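Local coordinates for protein oxygen-independent coproporphyrinogen III oxidase (Escherichia coli, PDB 1OLT) that catalyses the anaerobic oxidative decarboxylation of two propionate groups of coproporphyrinogen III to give protoporphyrinogen IX in heme biosynthesis, as a radical SAM enzyme with a [4Fe-4S] cluster, at residues 347-350 / 354-357; 281-286 / 291-296. All blocks are in the same frame, centred on the assembly; numbering follows the deposited sequence.

Contact 1. Residues 347-350 / 354-357; sequences YQQV and GNAL
Q349 reaches from the last turns of helix 343-353 to the chain that leaves it, and its NE2 donates a hydrogen bond of 2.8 Å to the backbone O of L357. The bond is fairly straight, 161° at the hydrogen, and the acceptor lies in the plane of the Q349 amide, whereas the donor is tilted 32° from the carbonyl plane of L357. The first torsion turns CG anti to the backbone N (chi1 -162°), and the chain stays extended beyond it, which carries the amide past N355 and A356 to the start of strand 357-362. The other end of the same amide is held by Q340, whose NE2 bonds to OE1, so both polar ends of Q349 are engaged and its rotation is probably fixed. An alanine here would remove both bonds and is likely to leave the carbonyl of L357 without this donor and the side-chain amide of Q340 without its mate. Nearer the helix end, G354 N bonds to V350 O at 2.8 Å, a more bent link. G354 has positive phi, where a CB would press on the preceding carbonyl O. Among the packing contacts, the methylene CG of Q349 lies 3.1 Å from N355 O, a tight approach of aliphatic chain to carbonyl. V350 CG2 meets A356 CB at 4.0 Å, a small apolar contact between the helix and the chain that leaves it. V350 also packs on Q91 of helix 80-96, and L357 on F41 of helix 38-45. The arrangement is a glycine-terminated helix C-terminus, with a side chain of the helix tying down the first residue of the strand that follows.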
loop_
_atom_site.group_PDB
_atom_site.type_symbol
_atom_site.label_atom_id
_atom_site.label_comp_id
_atom_site.label_asym_id
_atom_site.label_seq_id
_atom_site.Cartn_x
_atom_site.Cartn_y
_atom_site.Cartn_z
ATOM N N TYR A 347 -12.547 -12.833 15.644
ATOM C CA TYR A 347 -13.436 -12.612 16.769
ATOM C C TYR A 347 -13.210 -13.594 17.874
ATOM O O TYR A 347 -13.080 -13.213 19.039
ATOM C CB TYR A 347 -14.902 -12.712 16.343
ATOM C CG TYR A 347 -15.461 -11.550 15.582
ATOM C CD1 TYR A 347 -14.989 -10.271 15.771
ATOM C CD2 TYR A 347 -16.527 -11.717 14.741
ATOM C CE1 TYR A 347 -15.536 -9.199 15.104
ATOM C CE2 TYR A 347 -17.098 -10.606 14.015
ATOM C CZ TYR A 347 -16.611 -9.377 14.224
ATOM O OH TYR A 347 -17.118 -8.289 13.616
ATOM N N GLN A 348 -13.140 -14.859 17.526
ATOM C CA GLN A 348 -12.961 -15.905 18.505
ATOM C C GLN A 348 -11.645 -15.760 19.270
ATOM O O GLN A 348 -11.619 -15.895 20.506
ATOM C CB GLN A 348 -13.091 -17.305 17.863
ATOM C CG GLN A 348 -13.127 -18.439 18.872
ATOM C CD GLN A 348 -13.279 -19.835 18.193
ATOM O OE1 GLN A 348 -14.110 -20.004 17.287
ATOM N NE2 GLN A 348 -12.487 -20.800 18.625
ATOM N N GLN A 349 -10.556 -15.461 18.573
ATOM C CA GLN A 349 -9.290 -15.329 19.305
ATOM C C GLN A 349 -9.235 -14.037 20.133
ATOM O O GLN A 349 -8.728 -14.031 21.252
ATOM C CB GLN A 349 -8.097 -15.448 18.347
ATOM C CG GLN A 349 -6.794 -15.752 19.085
ATOM C CD GLN A 349 -5.571 -15.818 18.138
ATOM O OE1 GLN A 349 -5.660 -16.436 17.115
ATOM N NE2 GLN A 349 -4.440 -15.208 18.528
ATOM N N VAL A 350 -9.796 -12.933 19.628
ATOM C CA VAL A 350 -9.801 -11.711 20.419
ATOM C C VAL A 350 -10.601 -11.962 21.722
ATOM O O VAL A 350 -10.169 -11.593 22.821
ATOM C CB VAL A 350 -10.351 -10.550 19.656
ATOM C CG1 VAL A 350 -10.697 -9.347 20.551
ATOM C CG2 VAL A 350 -9.356 -10.114 18.587
ATOM N N GLY A 354 -7.619 -11.872 23.833
ATOM C CA GLY A 354 -7.396 -10.431 23.695
ATOM C C GLY A 354 -6.566 -9.963 22.515
ATOM O O GLY A 354 -6.407 -8.730 22.310
ATOM N N ASN A 355 -6.129 -10.908 21.677
ATOM C CA ASN A 355 -5.449 -10.617 20.420
ATOM C C ASN A 355 -5.807 -11.669 19.344
ATOM O O ASN A 355 -6.395 -12.728 19.628
ATOM C CB ASN A 355 -3.883 -10.573 20.657
ATOM C CG ASN A 355 -3.308 -11.902 20.989
ATOM O OD1 ASN A 355 -3.070 -12.235 22.185
ATOM N ND2 ASN A 355 -3.093 -12.707 19.987
ATOM N N ALA A 356 -5.434 -11.385 18.117
ATOM C CA ALA A 356 -5.738 -12.268 17.012
ATOM C C ALA A 356 -4.478 -12.711 16.283
ATOM O O ALA A 356 -4.546 -13.079 15.119
ATOM C CB ALA A 356 -6.687 -11.561 16.051
ATOM N N LEU A 357 -3.344 -12.712 16.957
ATOM C CA LEU A 357 -2.086 -13.125 16.309
ATOM C C LEU A 357 -2.216 -14.514 15.742
ATOM O O LEU A 357 -2.528 -15.466 16.462
ATOM C CB LEU A 357 -0.897 -13.067 17.275
ATOM C CG LEU A 357 0.442 -13.574 16.710
ATOM C CD1 LEU A 357 0.938 -12.754 15.634
ATOM C CD2 LEU A 357 1.473 -13.595 17.841
#

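Contact 2. Residues 281-286 / 291-296; sequences GYQFIG and ARPDDE
Q283 and A291 form an antiparallel hydrogen-bonded pair, with both backbone links made between the same two residues. A291 N bonds to Q283 O at 2.9 Å. The return bond, from Q283 N to A291 O, is 2.6 Å. The side chains of Q283 and A291 lie on the same face of the sheet, and I285 points toward A291, its CG1 packing on A291 CB at 4.0 Å. With CG1 anti to its own carbonyl carbon (chi1 -55°), I285 swings this branch toward the alanine.

Beyond the pair, the extended chain of Q283 runs alongside P293 and sets OE1 3.4 Å from P293 CA. P293 CD in turn lies 3.2 Å from G281 O. In the conformer described, R292 lies side by side with Y282, the arginine CG 4.2 Å from Y282 CD1. Both side chains are anchored on the chain before strand 236-241: Y282 OH bonds to P234 O, and in this conformer R292 NH2 forms a salt bridge with D235 OD1.

Outside this shell, G281 closes helix 263-279 with a Schellman motif, and I285 and G286 form a classic beta bulge facing strand 289-291. A type I turn from R292 to D295 leads to helix 296-303, where D295 OD1 caps L297 N. Strand 289-291 thus runs between strands 283-286 and 236-241, antiparallel to both, while Q283 and I285 lean on A298 of the helix that follows.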
loop_
_atom_site.group_PDB
_atom_site.type_symbol
_atom_site.label_atom_id
_atom_site.label_comp_id
_atom_site.label_asym_id
_atom_site.label_seq_id
_atom_site.Cartn_x
_atom_site.Cartn_y
_atom_site.Cartn_z
ATOM N N GLY A 281 2.083 17.122 -15.001
ATOM C CA GLY A 281 2.820 17.583 -13.849
ATOM C C GLY A 281 2.978 16.557 -12.769
ATOM O O GLY A 281 3.272 16.908 -11.668
ATOM N N TYR A 282 2.759 15.285 -13.059
ATOM C CA TYR A 282 3.017 14.247 -12.047
ATOM C C TYR A 282 4.388 13.501 -12.299
ATOM O O TYR A 282 4.695 13.088 -13.425
ATOM C CB TYR A 282 1.896 13.257 -12.001
ATOM C CG TYR A 282 0.554 13.830 -11.618
ATOM C CD1 TYR A 282 0.233 14.078 -10.292
ATOM C CD2 TYR A 282 -0.376 14.189 -12.614
ATOM C CE1 TYR A 282 -1.024 14.635 -9.949
ATOM C CE2 TYR A 282 -1.608 14.708 -12.308
ATOM C CZ TYR A 282 -1.936 14.952 -10.965
ATOM O OH TYR A 282 -3.187 15.453 -10.687
ATOM N N GLN A 283 5.218 13.397 -11.274
ATOM C CA GLN A 283 6.414 12.530 -11.325
ATOM C C GLN A 283 6.013 11.059 -11.119
ATOM O O GLN A 283 5.252 10.740 -10.176
ATOM C CB GLN A 283 7.360 12.956 -10.200
ATOM C CG GLN A 283 8.820 12.756 -10.460
ATOM C CD GLN A 283 9.672 13.259 -9.286
ATOM O OE1 GLN A 283 9.531 14.410 -8.845
ATOM N NE2 GLN A 283 10.517 12.386 -8.755
ATOM N N PHE A 284 6.489 10.163 -11.977
ATOM C CA PHE A 284 6.378 8.707 -11.698
ATOM C C PHE A 284 7.369 8.360 -10.534
ATOM O O PHE A 284 8.574 8.420 -10.719
ATOM C CB PHE A 284 6.676 7.870 -12.956
ATOM C CG PHE A 284 6.540 6.355 -12.749
ATOM C CD1 PHE A 284 5.556 5.820 -11.938
ATOM C CD2 PHE A 284 7.402 5.489 -13.400
ATOM C CE1 PHE A 284 5.435 4.470 -11.738
ATOM C CE2 PHE A 284 7.310 4.126 -13.240
ATOM C CZ PHE A 284 6.322 3.594 -12.408
ATOM N N ILE A 285 6.854 8.059 -9.352
ATOM C CA ILE A 285 7.682 7.756 -8.183
ATOM C C ILE A 285 8.217 6.315 -8.310
ATOM O O ILE A 285 9.409 6.061 -8.156
ATOM C CB ILE A 285 6.904 7.877 -6.869
ATOM C CG1 ILE A 285 6.240 9.252 -6.725
ATOM C CG2 ILE A 285 7.848 7.600 -5.677
ATOM C CD1 ILE A 285 7.217 10.422 -6.842
ATOM N N GLY A 286 7.343 5.417 -8.623
ATOM C CA GLY A 286 7.690 4.044 -8.800
ATOM C C GLY A 286 6.529 3.143 -8.561
ATOM O O GLY A 286 5.518 3.511 -7.903
ATOM N N ALA A 291 3.133 11.250 -8.197
ATOM C CA ALA A 291 2.966 12.368 -7.313
ATOM C C ALA A 291 3.682 13.623 -7.913
ATOM O O ALA A 291 4.572 13.516 -8.725
ATOM C CB ALA A 291 3.532 12.063 -5.975
ATOM N N ARG A 292 3.241 14.797 -7.496
ATOM C CA ARG A 292 3.808 16.049 -7.981
ATOM C C ARG A 292 5.330 16.229 -7.603
ATOM O O ARG A 292 5.773 15.770 -6.552
ATOM C CB ARG A 292 2.992 17.203 -7.399
ATOM C CG ARG A 292 1.509 17.192 -7.797
ATOM C CD ARG A 292 0.767 18.425 -7.325
ATOM N NE ARG A 292 -0.652 18.155 -7.047
ATOM C CZ ARG A 292 -1.589 19.103 -6.879
ATOM N NH1 ARG A 292 -1.272 20.413 -6.966
ATOM N NH2 ARG A 292 -2.848 18.744 -6.640
ATOM N N PRO A 293 6.130 16.870 -8.457
ATOM C CA PRO A 293 7.565 17.074 -8.139
ATOM C C PRO A 293 7.898 17.620 -6.759
ATOM O O PRO A 293 8.962 17.251 -6.284
ATOM C CB PRO A 293 8.036 18.047 -9.188
ATOM C CG PRO A 293 7.235 17.725 -10.343
ATOM C CD PRO A 293 5.811 17.440 -9.773
ATOM N N ASP A 294 7.004 18.401 -6.150
ATOM C CA ASP A 294 7.252 18.968 -4.847
ATOM C C ASP A 294 6.601 18.199 -3.698
ATOM O O ASP A 294 6.712 18.603 -2.526
ATOM C CB ASP A 294 6.796 20.438 -4.798
ATOM C CG ASP A 294 5.324 20.640 -5.228
ATOM O OD1 ASP A 294 4.687 19.673 -5.742
ATOM O OD2 ASP A 294 4.760 21.778 -5.106
ATOM N N ASP A 295 5.998 17.064 -4.018
ATOM C CA ASP A 295 5.346 16.213 -3.024
ATOM C C ASP A 295 6.461 15.738 -2.122
ATOM O O ASP A 295 7.593 15.505 -2.595
ATOM C CB ASP A 295 4.687 15.014 -3.709
ATOM C CG ASP A 295 3.810 14.205 -2.762
ATOM O OD1 ASP A 295 4.362 13.528 -1.874
ATOM O OD2 ASP A 295 2.587 14.173 -2.821
ATOM N N GLU A 296 6.167 15.624 -0.838
ATOM C CA GLU A 296 7.115 15.111 0.160
ATOM C C GLU A 296 7.773 13.788 -0.326
ATOM O O GLU A 296 8.942 13.556 -0.100
ATOM C CB GLU A 296 6.400 14.918 1.513
ATOM C CG GLU A 296 5.284 13.866 1.422
ATOM C CD GLU A 296 4.688 13.443 2.753
ATOM O OE1 GLU A 296 4.837 14.252 3.730
ATOM O OE2 GLU A 296 4.074 12.270 2.805
#

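How the contacts relate
The two contacts lie on opposite sides of the chain's centre, with centres about 40 Å apart and nearest atoms about 28 Å apart, and they share no helix or strand. Contact 1 is largely buried and joins a helix to its own exit, relying on a glutamine side chain that bonds to backbone. Contact 2, earlier in the chain, is partly buried: backbone pairing joins two short strands at the end of the radical SAM sheet, while exposed residues, among them P293, mark its margin. A glycine follows a helix in both, G354 in contact 1 and G281 in contact 2.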